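Local atomic coordinates of eukaryotic peptide chain release factor GTP-binding subunit (Schizosaccharomyces pombe, PDB entry 1R5B), a protein that belongs to the translational GTPase family as the eRF3 release factor, with a P-loop GTP-binding domain followed by beta-rich domains. Residues A[153-156]-A[157-160]; A[198-201]-A[202-206]. One frame throughout, in Å; residues are numbered along the deposited sequence.

Interaction 1 (A[153-156]-A[157-160]); sequences SARR and GEFE
Glu158 reaches back across the turn with its carboxylate, and one oxygen does the work: OE2 accepts the hydroxyl OG of Ser153 at 2.7 Å and forms a salt bridge to NE of Arg155 at 3.0 Å. The serine comes from above the carboxylate plane, 76° out of it. The arginine bond is weak and bent, and guanidinium and carboxylate planes stand 74° apart rather than lying flat in a two-nitrogen grip; NE makes the bond to Glu158. Lys190 makes a further salt bridge to OE2. Ser153 can serve both neighbours because its OG lies anti to the backbone N (chi1 171°), where it also accepts the backbone N of Arg155 at 3.2 Å. The arginine chain bends at chi3, bringing NE within reach of OE2, while its NH2 pairs with Glu193.

The straight bond from Phe159 N to Arg155 O, 3.2 Å long, closes the backbone turn. Next to it, CB of Phe159 packs against O of Ser153 at 3.1 Å, and this same oxygen lies near the ring plane, at its edge. The ring runs on toward helix 200-218 and meets Phe163 edge to face. Gly157, with positive phi, takes the N-cap position. An ST turn at Ser153 ends strand 147-153, and the tight connection through Gly157 enters the short helix 158-161 of the GTPase domain.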
loop_
_atom_site.group_PDB
_atom_site.type_symbol
_atom_site.label_atom_id
_atom_site.label_comp_id
_atom_site.label_asym_id
_atom_site.label_seq_id
_atom_site.Cartn_x
_atom_site.Cartn_y
_atom_site.Cartn_z
ATOM N N SER A 153 -18.075 17.587 -10.859
ATOM C CA SER A 153 -19.292 17.335 -11.615
ATOM C C SER A 153 -19.042 17.553 -13.099
ATOM O O SER A 153 -18.455 18.562 -13.492
ATOM C CB SER A 153 -20.413 18.265 -11.168
ATOM O OG SER A 153 -21.516 18.162 -12.050
ATOM N N ALA A 154 -19.521 16.616 -13.911
ATOM C CA ALA A 154 -19.401 16.690 -15.363
ATOM C C ALA A 154 -20.619 17.355 -15.999
ATOM O O ALA A 154 -20.595 17.664 -17.179
ATOM C CB ALA A 154 -19.207 15.304 -15.946
ATOM N N ARG A 155 -21.681 17.562 -15.227
ATOM C CA ARG A 155 -22.883 18.237 -15.725
ATOM C C ARG A 155 -22.551 19.591 -16.367
ATOM O O ARG A 155 -21.749 20.348 -15.833
ATOM C CB ARG A 155 -23.879 18.444 -14.582
ATOM C CG ARG A 155 -25.227 19.068 -14.988
ATOM C CD ARG A 155 -25.915 19.850 -13.874
ATOM N NE ARG A 155 -26.069 19.044 -12.658
ATOM C CZ ARG A 155 -27.210 18.828 -12.001
ATOM N NH1 ARG A 155 -28.369 19.351 -12.415
ATOM N NH2 ARG A 155 -27.192 18.066 -10.907
ATOM N N ARG A 156 -23.167 19.889 -17.507
ATOM C CA ARG A 156 -22.985 21.190 -18.151
ATOM C C ARG A 156 -23.545 22.275 -17.236
ATOM O O ARG A 156 -24.588 22.082 -16.601
ATOM C CB ARG A 156 -23.677 21.223 -19.524
ATOM C CG ARG A 156 -23.048 20.273 -20.546
ATOM C CD ARG A 156 -23.552 20.422 -21.987
ATOM N NE ARG A 156 -23.057 19.310 -22.797
ATOM C CZ ARG A 156 -21.818 19.205 -23.293
ATOM N NH1 ARG A 156 -20.909 20.169 -23.111
ATOM N NH2 ARG A 156 -21.483 18.121 -23.989
ATOM N N GLY A 157 -22.850 23.409 -17.167
ATOM C CA GLY A 157 -23.169 24.450 -16.198
ATOM C C GLY A 157 -22.428 24.285 -14.876
ATOM O O GLY A 157 -21.719 25.187 -14.455
ATOM N N GLU A 158 -22.565 23.128 -14.235
ATOM C CA GLU A 158 -21.993 22.911 -12.900
ATOM C C GLU A 158 -20.457 22.820 -12.920
ATOM O O GLU A 158 -19.784 23.467 -12.123
ATOM C CB GLU A 158 -22.595 21.648 -12.272
ATOM C CG GLU A 158 -22.674 21.660 -10.750
ATOM C CD GLU A 158 -23.069 20.308 -10.188
ATOM O OE1 GLU A 158 -22.838 20.064 -8.985
ATOM O OE2 GLU A 158 -23.599 19.481 -10.951
ATOM N N PHE A 159 -19.930 22.000 -13.828
ATOM C CA PHE A 159 -18.492 21.891 -14.104
ATOM C C PHE A 159 -17.840 23.243 -14.289
ATOM O O PHE A 159 -16.975 23.626 -13.533
ATOM C CB PHE A 159 -18.263 21.060 -15.375
ATOM C CG PHE A 159 -16.829 20.934 -15.762
ATOM C CD1 PHE A 159 -15.970 20.144 -15.014
ATOM C CD2 PHE A 159 -16.330 21.598 -16.870
ATOM C CE1 PHE A 159 -14.638 20.017 -15.356
ATOM C CE2 PHE A 159 -14.994 21.476 -17.222
ATOM C CZ PHE A 159 -14.145 20.681 -16.454
ATOM N N GLU A 160 -18.273 23.945 -15.323
ATOM C CA GLU A 160 -17.791 25.273 -15.680
ATOM C C GLU A 160 -17.839 26.236 -14.512
ATOM O O GLU A 160 -16.906 27.004 -14.316
ATOM C CB GLU A 160 -18.630 25.833 -16.837
ATOM C CG GLU A 160 -18.183 25.335 -18.208
ATOM C CD GLU A 160 -18.655 23.908 -18.571
ATOM O OE1 GLU A 160 -19.256 23.188 -17.747
ATOM O OE2 GLU A 160 -18.435 23.513 -19.732
#

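Interaction 2 (A[198-201]-A[202-206]); sequences WSEE and RYKEC
From Ser199 onward the backbone settles into alpha-helical pairing, with Tyr203 N bonded to Ser199 O at 3.1 Å, Lys204 N to Glu200 O at 3.0 Å, and Glu205 N to Glu201 O. Ser199 is the N-cap: its OG accepts the backbone N of Arg202 at 3.1 Å, with an N-H...O angle of 155°. That hydroxyl sits anti to the serine's own N (chi1 163°), which sets it facing the N-H of Arg202, three residues ahead.

On one flank Glu200 and Lys204 run side by side, pointing the same way, and end in a long salt bridge of 3.8 Å between OE2 and NZ. CB of Lys204 rests 3.3 Å from O of Glu200, so the pair also touches at its base.

Arg202 makes a shorter charged contact with Glu205, three residues on, though its strongest polar partner is Glu160 on helix 158-161. Its chain bends at chi2 and chi3 and presents the guanidinium side-on to Glu205, NE at 3.3 Å and NH2 at 3.2 Å from the same oxygen, OE1. The acceptor lies in the guanidinium plane, yet both nitrogens approach it from one face of the carboxylate. Cys206 SG lies over a face of the guanidinium, offset toward its rim. With NH2 also held by Glu160, and NH1 probably by Ala154 O, the rotation of the group is fixed. Tyr203 instead leads toward Trp250 and strand 226-230. This is a serine-capped N-terminus, opening helix 200-218 of the P-loop GTPase domain.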
loop_
_atom_site.group_PDB
_atom_site.type_symbol
_atom_site.label_atom_id
_atom_site.label_comp_id
_atom_site.label_asym_id
_atom_site.label_seq_id
_atom_site.Cartn_x
_atom_site.Cartn_y
_atom_site.Cartn_z
ATOM N N TRP A 198 -22.431 9.659 -20.854
ATOM C CA TRP A 198 -21.153 8.981 -20.994
ATOM C C TRP A 198 -20.469 9.427 -22.284
ATOM O O TRP A 198 -19.794 8.652 -22.953
ATOM C CB TRP A 198 -21.328 7.455 -20.917
ATOM C CG TRP A 198 -21.685 6.984 -19.532
ATOM C CD1 TRP A 198 -22.944 6.774 -19.029
ATOM C CD2 TRP A 198 -20.778 6.682 -18.469
ATOM N NE1 TRP A 198 -22.868 6.362 -17.720
ATOM C CE2 TRP A 198 -21.550 6.297 -17.352
ATOM C CE3 TRP A 198 -19.384 6.702 -18.341
ATOM C CZ2 TRP A 198 -20.978 5.931 -16.136
ATOM C CZ3 TRP A 198 -18.816 6.340 -17.128
ATOM C CH2 TRP A 198 -19.612 5.961 -16.044
ATOM N N SER A 199 -20.644 10.697 -22.625
ATOM C CA SER A 199 -20.023 11.241 -23.816
ATOM C C SER A 199 -18.520 11.298 -23.596
ATOM O O SER A 199 -18.061 11.917 -22.639
ATOM C CB SER A 199 -20.546 12.646 -24.099
ATOM O OG SER A 199 -19.685 13.326 -24.997
ATOM N N GLU A 200 -17.760 10.655 -24.475
ATOM C CA GLU A 200 -16.312 10.821 -24.489
ATOM C C GLU A 200 -15.900 12.276 -24.773
ATOM O O GLU A 200 -14.870 12.721 -24.285
ATOM C CB GLU A 200 -15.652 9.888 -25.508
ATOM C CG GLU A 200 -14.178 9.631 -25.214
ATOM C CD GLU A 200 -13.460 8.835 -26.293
ATOM O OE1 GLU A 200 -14.047 8.573 -27.375
ATOM O OE2 GLU A 200 -12.285 8.482 -26.047
ATOM N N GLU A 201 -16.689 13.010 -25.563
ATOM C CA GLU A 201 -16.406 14.430 -25.813
ATOM C C GLU A 201 -16.442 15.270 -24.537
ATOM O O GLU A 201 -15.619 16.151 -24.368
ATOM C CB GLU A 201 -17.383 15.037 -26.820
ATOM C CG GLU A 201 -16.833 15.170 -28.227
ATOM C CD GLU A 201 -17.309 14.044 -29.126
ATOM O OE1 GLU A 201 -17.165 12.874 -28.703
ATOM O OE2 GLU A 201 -17.834 14.324 -30.234
ATOM N N ARG A 202 -17.410 15.001 -23.666
ATOM C CA ARG A 202 -17.576 15.728 -22.411
ATOM C C ARG A 202 -16.462 15.361 -21.444
ATOM O O ARG A 202 -15.917 16.224 -20.762
ATOM C CB ARG A 202 -18.919 15.378 -21.760
ATOM C CG ARG A 202 -19.705 16.558 -21.226
ATOM C CD ARG A 202 -19.072 17.285 -20.032
ATOM N NE ARG A 202 -18.726 18.657 -20.401
ATOM C CZ ARG A 202 -18.968 19.768 -19.688
ATOM N NH1 ARG A 202 -19.553 19.736 -18.494
ATOM N NH2 ARG A 202 -18.607 20.944 -20.195
ATOM N N TYR A 203 -16.136 14.071 -21.388
ATOM C CA TYR A 203 -15.129 13.566 -20.460
ATOM C C TYR A 203 -13.769 14.147 -20.793
ATOM O O TYR A 203 -13.084 14.664 -19.920
ATOM C CB TYR A 203 -15.055 12.035 -20.506
ATOM C CG TYR A 203 -13.982 11.460 -19.609
ATOM C CD1 TYR A 203 -14.141 11.436 -18.232
ATOM C CD2 TYR A 203 -12.801 10.962 -20.136
ATOM C CE1 TYR A 203 -13.153 10.923 -17.407
ATOM C CE2 TYR A 203 -11.804 10.435 -19.310
ATOM C CZ TYR A 203 -11.986 10.417 -17.955
ATOM O OH TYR A 203 -11.000 9.900 -17.139
ATOM N N LYS A 204 -13.395 14.039 -22.065
ATOM C CA LYS A 204 -12.148 14.593 -22.577
ATOM C C LYS A 204 -12.096 16.100 -22.379
ATOM O O LYS A 204 -11.045 16.629 -22.036
ATOM C CB LYS A 204 -11.969 14.280 -24.074
ATOM C CG LYS A 204 -10.932 13.198 -24.377
ATOM C CD LYS A 204 -10.485 13.241 -25.855
ATOM C CE LYS A 204 -9.317 12.284 -26.138
ATOM N NZ LYS A 204 -9.458 10.984 -25.404
ATOM N N GLU A 205 -13.225 16.776 -22.593
ATOM C CA GLU A 205 -13.310 18.221 -22.408
ATOM C C GLU A 205 -13.098 18.599 -20.948
ATOM O O GLU A 205 -12.397 19.557 -20.661
ATOM C CB GLU A 205 -14.663 18.776 -22.889
ATOM C CG GLU A 205 -14.763 20.297 -22.809
ATOM C CD GLU A 205 -16.166 20.823 -23.005
ATOM O OE1 GLU A 205 -17.122 20.035 -22.870
ATOM O OE2 GLU A 205 -16.313 22.035 -23.292
ATOM N N CYS A 206 -13.697 17.839 -20.038
ATOM C CA CYS A 206 -13.572 18.081 -18.608
ATOM C C CYS A 206 -12.156 17.800 -18.116
ATOM O O CYS A 206 -11.636 18.523 -17.280
ATOM C CB CYS A 206 -14.569 17.222 -17.830
ATOM S SG CYS A 206 -16.285 17.771 -17.982
#

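In the fold
Both contacts belong to the GTPase domain, each shaping the start of a helix that follows a strand of its central sheet: interaction 1 comes straight off strand 147-153, interaction 2 lies in the connection from 184-189 to 226-230. They touch directly through Arg202, whose NH2 is 2.6 Å from OE2 of Glu160 and whose NH1 is 2.7 Å from O of Ala154, while the Phe159 ring packs on Cys206. Interaction 1 is partly buried and gathers a serine, an arginine and a lysine on one carboxylate oxygen of Glu158; interaction 2 is a surface contact, with a long ion pair on one flank and its buried arginine turned toward the other contact.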